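Local coordinates for mutual gliding-motility protein MglA (Myxococcus xanthus DK 1622, PDB 6H17) that acts as an intracellular GTP-binding switch that coordinates the two gliding motilities and controls the direction and speed of gliding, at residues V149-M154 and I163-A168; P135-Y140 and F177-A182. All coordinates share one frame; numbering follows the deposited sequence.

Contact 1: V149-M154 and I163-A168; sequences VTVEEM and IPEYQA
Val151, in the first turn of helix 151-158, lays one methyl on the side-chain amide of Gln167, from the end of strand 165-167. Val151 CG2 lies 3.4 Å from Gln167 CD and 3.7 Å from each of the three atoms bonded to that carbon, CG, OE1 and NE2 of Gln167, so the methyl stands over the centre of the amide face and not at its edge. The glutamine gets there by turning CG anti to its carbonyl carbon (chi1 -73°) and then running out extended, so that the two side chains cross at about a right angle. This is plain van der Waals contact, and no hydrogen bond joins the segments; Gln167 OE1 accepts a weak hydrogen bond from Arg143 NE. The other valine methyl meets Glu165 more loosely, with Val151 CG1 4.3 Å from Glu165 OE2. That carboxylate is engaged elsewhere, OE1 with Tyr140 OH and OE2 in a salt bridge with Arg155 further along the helix. A capping box starts the helix just before Val151: Glu153 N donates to Thr150 OG1 at 3.2 Å, while Thr150 N gives a weak bond to Glu153 OE2. The contact lies at the surface, inside the beta-alpha-beta unit of strand 136-141, helix 151-158 and strand 165-167, on the sheet face opposite helix 176-193, which Tyr166 meets.

Contact 2: P135-Y140 and F177-A182; sequences PYVIQY and FDTLKA
Val137 sets its two methyls against two residues of helix 177-182 roughly one turn apart: Val137 CG1 is 4.1 Å from Thr179 CG2, and Val137 CG2 is 4.1 Å from Ala182 CB. With CG1 anti to the backbone N (chi1 174°), one methyl faces each of the two residues. Ile138 turns to the other face of the sheet, and Gln139 comes back to the helix. Its chain is extended, and its side chain crosses that of Thr179 at about a right angle to deliver Gln139 NE2 to Thr179 OG1 at 3.2 Å. The bond is nearly straight, with an angle of 173° at the hydrogen, and the hydroxyl lies in the plane of the amide. Thr179 OG1 is thus gripped twice, since it also bonds to Gly175 O, the residue just before helix 176-193. Gln139 OE1 in turn accepts from Asn28 ND2 of helix 25-35, so both ends of this buried amide have partners and its rotation is fixed. A leucine in its place would lack both amide ends and would probably leave Asn28 ND2 and Thr179 OG1 each short a partner in the interior. Helix 177-182 runs antiparallel to strand 136-140 (169°), the axes 8.7 Å apart. This is the C-terminal helix of the Ras-like fold packing on the central sheet, where Thr179 also reaches Val100 of strand 98-104 and Tyr166 of strand 165-167.

Of the four segments, the one on strand 136-141 comes first and opens the long loop that contact 2 closes when helix 176-193 folds back onto it. Contact 1 is nested inside that loop, closing the shorter excursion from the start of helix 151-158 to strand 165-167. Strands 136-141 and 165-167 are parallel neighbours in the central sheet, with Tyr140 N bonded to Tyr166 O at 2.8 Å, so the two contacts, their centres about 11 Å apart, hold helices on opposite faces of the same strand pair. On the helix 176-193 face they meet where Ala168 packs on the Gln139 amide and Tyr166 on Thr179. Strand 136-141 ends at Asn141, the first of the predicted GTP-binding residues Asn141 to Asp144.

Contact 1: V149-M154 and I163-A168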
# COMPACT_ATOMS: atom_id res chain seq x y z
N VAL A 149 -19.97 -5.20 0.68
CA VAL A 149 -20.44 -4.94 2.04
C VAL A 149 -20.60 -3.44 2.24
O VAL A 149 -19.96 -2.63 1.57
CB VAL A 149 -19.36 -5.54 2.98
CG1 VAL A 149 -19.55 -5.14 4.43
CG2 VAL A 149 -19.36 -7.06 2.84
N THR A 150 -21.49 -3.04 3.15
CA THR A 150 -21.64 -1.60 3.36
C THR A 150 -20.37 -1.02 3.98
O THR A 150 -19.58 -1.72 4.63
CB THR A 150 -22.84 -1.28 4.26
OG1 THR A 150 -22.51 -1.66 5.60
CG2 THR A 150 -24.08 -1.99 3.81
N VAL A 151 -20.17 0.28 3.78
CA VAL A 151 -18.96 0.92 4.30
C VAL A 151 -18.93 0.82 5.82
O VAL A 151 -17.88 0.57 6.43
CB VAL A 151 -18.86 2.38 3.82
CG1 VAL A 151 -17.71 3.08 4.56
CG2 VAL A 151 -18.66 2.43 2.33
N GLU A 152 -20.07 1.03 6.47
CA GLU A 152 -20.12 0.94 7.92
C GLU A 152 -19.71 -0.45 8.39
O GLU A 152 -19.00 -0.59 9.39
CB GLU A 152 -21.53 1.26 8.41
CG GLU A 152 -21.65 1.32 9.91
CD GLU A 152 -23.06 1.62 10.38
OE1 GLU A 152 -23.25 1.80 11.61
OE2 GLU A 152 -23.98 1.69 9.54
N GLU A 153 -20.15 -1.49 7.68
CA GLU A 153 -19.77 -2.85 8.06
C GLU A 153 -18.29 -3.12 7.78
O GLU A 153 -17.63 -3.85 8.55
CB GLU A 153 -20.64 -3.86 7.33
CG GLU A 153 -22.06 -3.89 7.79
CD GLU A 153 -23.00 -4.46 6.71
OE1 GLU A 153 -24.22 -4.38 6.92
OE2 GLU A 153 -22.52 -4.95 5.67
N MET A 154 -17.73 -2.55 6.71
CA MET A 154 -16.30 -2.67 6.46
C MET A 154 -15.50 -2.05 7.60
O MET A 154 -14.51 -2.63 8.08
CB MET A 154 -15.92 -1.98 5.16
CG MET A 154 -16.44 -2.66 3.90
SD MET A 154 -15.73 -4.28 3.49
CE MET A 154 -14.14 -3.81 2.88
N ILE A 163 -8.33 4.45 11.87
CA ILE A 163 -7.30 5.07 11.06
C ILE A 163 -7.91 5.55 9.75
O ILE A 163 -9.08 5.23 9.45
CB ILE A 163 -6.07 4.17 10.91
CG1 ILE A 163 -6.44 2.77 10.46
CG2 ILE A 163 -5.33 4.04 12.26
CD1 ILE A 163 -6.62 2.66 9.01
N PRO A 164 -7.19 6.32 8.94
CA PRO A 164 -7.82 6.91 7.75
C PRO A 164 -8.31 5.82 6.81
O PRO A 164 -7.59 4.84 6.55
CB PRO A 164 -6.70 7.75 7.13
CG PRO A 164 -5.83 8.10 8.31
CD PRO A 164 -5.84 6.87 9.18
N GLU A 165 -9.51 6.00 6.27
CA GLU A 165 -10.14 5.02 5.40
C GLU A 165 -10.72 5.71 4.18
O GLU A 165 -11.21 6.84 4.26
CB GLU A 165 -11.25 4.25 6.13
CG GLU A 165 -12.36 5.13 6.67
CD GLU A 165 -13.48 4.34 7.33
OE1 GLU A 165 -13.20 3.38 8.07
OE2 GLU A 165 -14.65 4.67 7.08
N TYR A 166 -10.64 5.03 3.04
CA TYR A 166 -11.11 5.58 1.76
C TYR A 166 -11.88 4.52 0.99
O TYR A 166 -11.39 3.41 0.79
CB TYR A 166 -9.93 6.09 0.92
CG TYR A 166 -9.30 7.28 1.58
CD1 TYR A 166 -9.79 8.55 1.34
CD2 TYR A 166 -8.27 7.13 2.48
CE1 TYR A 166 -9.26 9.65 1.98
CE2 TYR A 166 -7.73 8.23 3.13
CZ TYR A 166 -8.23 9.47 2.87
OH TYR A 166 -7.67 10.58 3.51
N GLN A 167 -13.06 4.89 0.50
CA GLN A 167 -13.77 4.09 -0.49
C GLN A 167 -13.06 4.19 -1.83
O GLN A 167 -12.60 5.26 -2.22
CB GLN A 167 -15.18 4.66 -0.69
CG GLN A 167 -16.13 4.40 0.42
CD GLN A 167 -17.55 4.65 -0.03
OE1 GLN A 167 -18.07 3.98 -0.93
NE2 GLN A 167 -18.18 5.64 0.56
N ALA A 168 -13.00 3.07 -2.55
CA ALA A 168 -12.33 3.08 -3.85
C ALA A 168 -13.01 2.19 -4.88
O ALA A 168 -13.70 1.21 -4.55
CB ALA A 168 -10.88 2.65 -3.73

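Contact 2: P135-Y140 and F177-A182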
# COMPACT_ATOMS: atom_id res chain seq x y z
N PRO A 135 2.69 4.60 9.78
CA PRO A 135 1.74 5.21 8.84
C PRO A 135 0.95 4.15 8.09
O PRO A 135 1.52 3.24 7.48
CB PRO A 135 2.66 6.00 7.90
CG PRO A 135 3.78 6.42 8.83
CD PRO A 135 4.03 5.21 9.67
N TYR A 136 -0.38 4.26 8.14
CA TYR A 136 -1.26 3.18 7.72
C TYR A 136 -2.61 3.74 7.34
O TYR A 136 -3.23 4.47 8.11
CB TYR A 136 -1.37 2.15 8.86
CG TYR A 136 -2.46 1.12 8.68
CD1 TYR A 136 -2.64 0.49 7.48
CD2 TYR A 136 -3.30 0.77 9.74
CE1 TYR A 136 -3.64 -0.44 7.29
CE2 TYR A 136 -4.30 -0.18 9.57
CZ TYR A 136 -4.46 -0.77 8.33
OH TYR A 136 -5.45 -1.71 8.10
N VAL A 137 -3.07 3.39 6.15
CA VAL A 137 -4.37 3.79 5.62
C VAL A 137 -5.05 2.55 5.07
O VAL A 137 -4.38 1.66 4.53
CB VAL A 137 -4.21 4.85 4.51
CG1 VAL A 137 -5.54 5.19 3.83
CG2 VAL A 137 -3.53 6.10 5.08
N ILE A 138 -6.36 2.48 5.22
CA ILE A 138 -7.14 1.36 4.70
C ILE A 138 -8.04 1.84 3.57
O ILE A 138 -8.65 2.92 3.64
CB ILE A 138 -7.94 0.63 5.80
CG1 ILE A 138 -8.54 -0.67 5.23
CG2 ILE A 138 -9.00 1.50 6.42
CD1 ILE A 138 -8.89 -1.70 6.32
N GLN A 139 -8.13 1.03 2.52
CA GLN A 139 -8.97 1.30 1.36
C GLN A 139 -10.02 0.21 1.23
O GLN A 139 -9.69 -0.98 1.21
CB GLN A 139 -8.09 1.33 0.11
CG GLN A 139 -8.86 1.69 -1.15
CD GLN A 139 -8.01 1.59 -2.38
OE1 GLN A 139 -7.98 0.56 -3.05
NE2 GLN A 139 -7.31 2.68 -2.71
N TYR A 140 -11.27 0.61 1.11
CA TYR A 140 -12.37 -0.31 0.86
C TYR A 140 -12.63 -0.29 -0.64
O TYR A 140 -13.36 0.56 -1.15
CB TYR A 140 -13.62 0.07 1.65
CG TYR A 140 -13.40 0.27 3.13
CD1 TYR A 140 -12.55 -0.56 3.87
CD2 TYR A 140 -14.02 1.32 3.80
CE1 TYR A 140 -12.36 -0.36 5.25
CE2 TYR A 140 -13.83 1.52 5.15
CZ TYR A 140 -12.99 0.68 5.86
OH TYR A 140 -12.78 0.87 7.22
N PHE A 177 -6.03 8.32 -5.64
CA PHE A 177 -5.09 9.36 -5.23
C PHE A 177 -5.33 9.82 -3.80
O PHE A 177 -4.35 10.14 -3.10
CB PHE A 177 -5.11 10.55 -6.21
CG PHE A 177 -4.34 10.31 -7.47
CD1 PHE A 177 -2.97 10.12 -7.43
CD2 PHE A 177 -4.97 10.30 -8.69
CE1 PHE A 177 -2.25 9.92 -8.61
CE2 PHE A 177 -4.26 10.09 -9.86
CZ PHE A 177 -2.89 9.88 -9.80
N ASP A 178 -6.56 9.85 -3.33
CA ASP A 178 -6.78 10.24 -1.93
C ASP A 178 -6.09 9.27 -0.98
O ASP A 178 -5.51 9.68 0.03
CB ASP A 178 -8.27 10.32 -1.60
CG ASP A 178 -8.94 11.56 -2.13
OD1 ASP A 178 -8.25 12.48 -2.64
OD2 ASP A 178 -10.17 11.62 -2.00
N THR A 179 -6.17 7.98 -1.27
CA THR A 179 -5.52 6.97 -0.43
C THR A 179 -4.02 7.19 -0.41
O THR A 179 -3.39 7.21 0.66
CB THR A 179 -5.83 5.57 -0.98
OG1 THR A 179 -7.23 5.29 -0.92
CG2 THR A 179 -5.12 4.47 -0.21
N LEU A 180 -3.42 7.34 -1.60
CA LEU A 180 -1.98 7.52 -1.71
C LEU A 180 -1.53 8.79 -0.99
O LEU A 180 -0.54 8.78 -0.25
CB LEU A 180 -1.60 7.58 -3.18
CG LEU A 180 -0.12 7.94 -3.47
CD1 LEU A 180 0.80 6.84 -2.94
CD2 LEU A 180 0.10 8.14 -4.97
N LYS A 181 -2.21 9.90 -1.24
CA LYS A 181 -1.79 11.16 -0.65
C LYS A 181 -1.89 11.10 0.86
O LYS A 181 -1.07 11.70 1.56
CB LYS A 181 -2.61 12.31 -1.23
CG LYS A 181 -2.24 12.62 -2.67
CD LYS A 181 -3.27 13.49 -3.37
CE LYS A 181 -2.75 13.99 -4.71
NZ LYS A 181 -1.38 13.49 -5.05
N ALA A 182 -2.88 10.39 1.39
CA ALA A 182 -3.03 10.29 2.84
C ALA A 182 -1.84 9.56 3.46
O ALA A 182 -1.26 10.02 4.44
CB ALA A 182 -4.35 9.61 3.21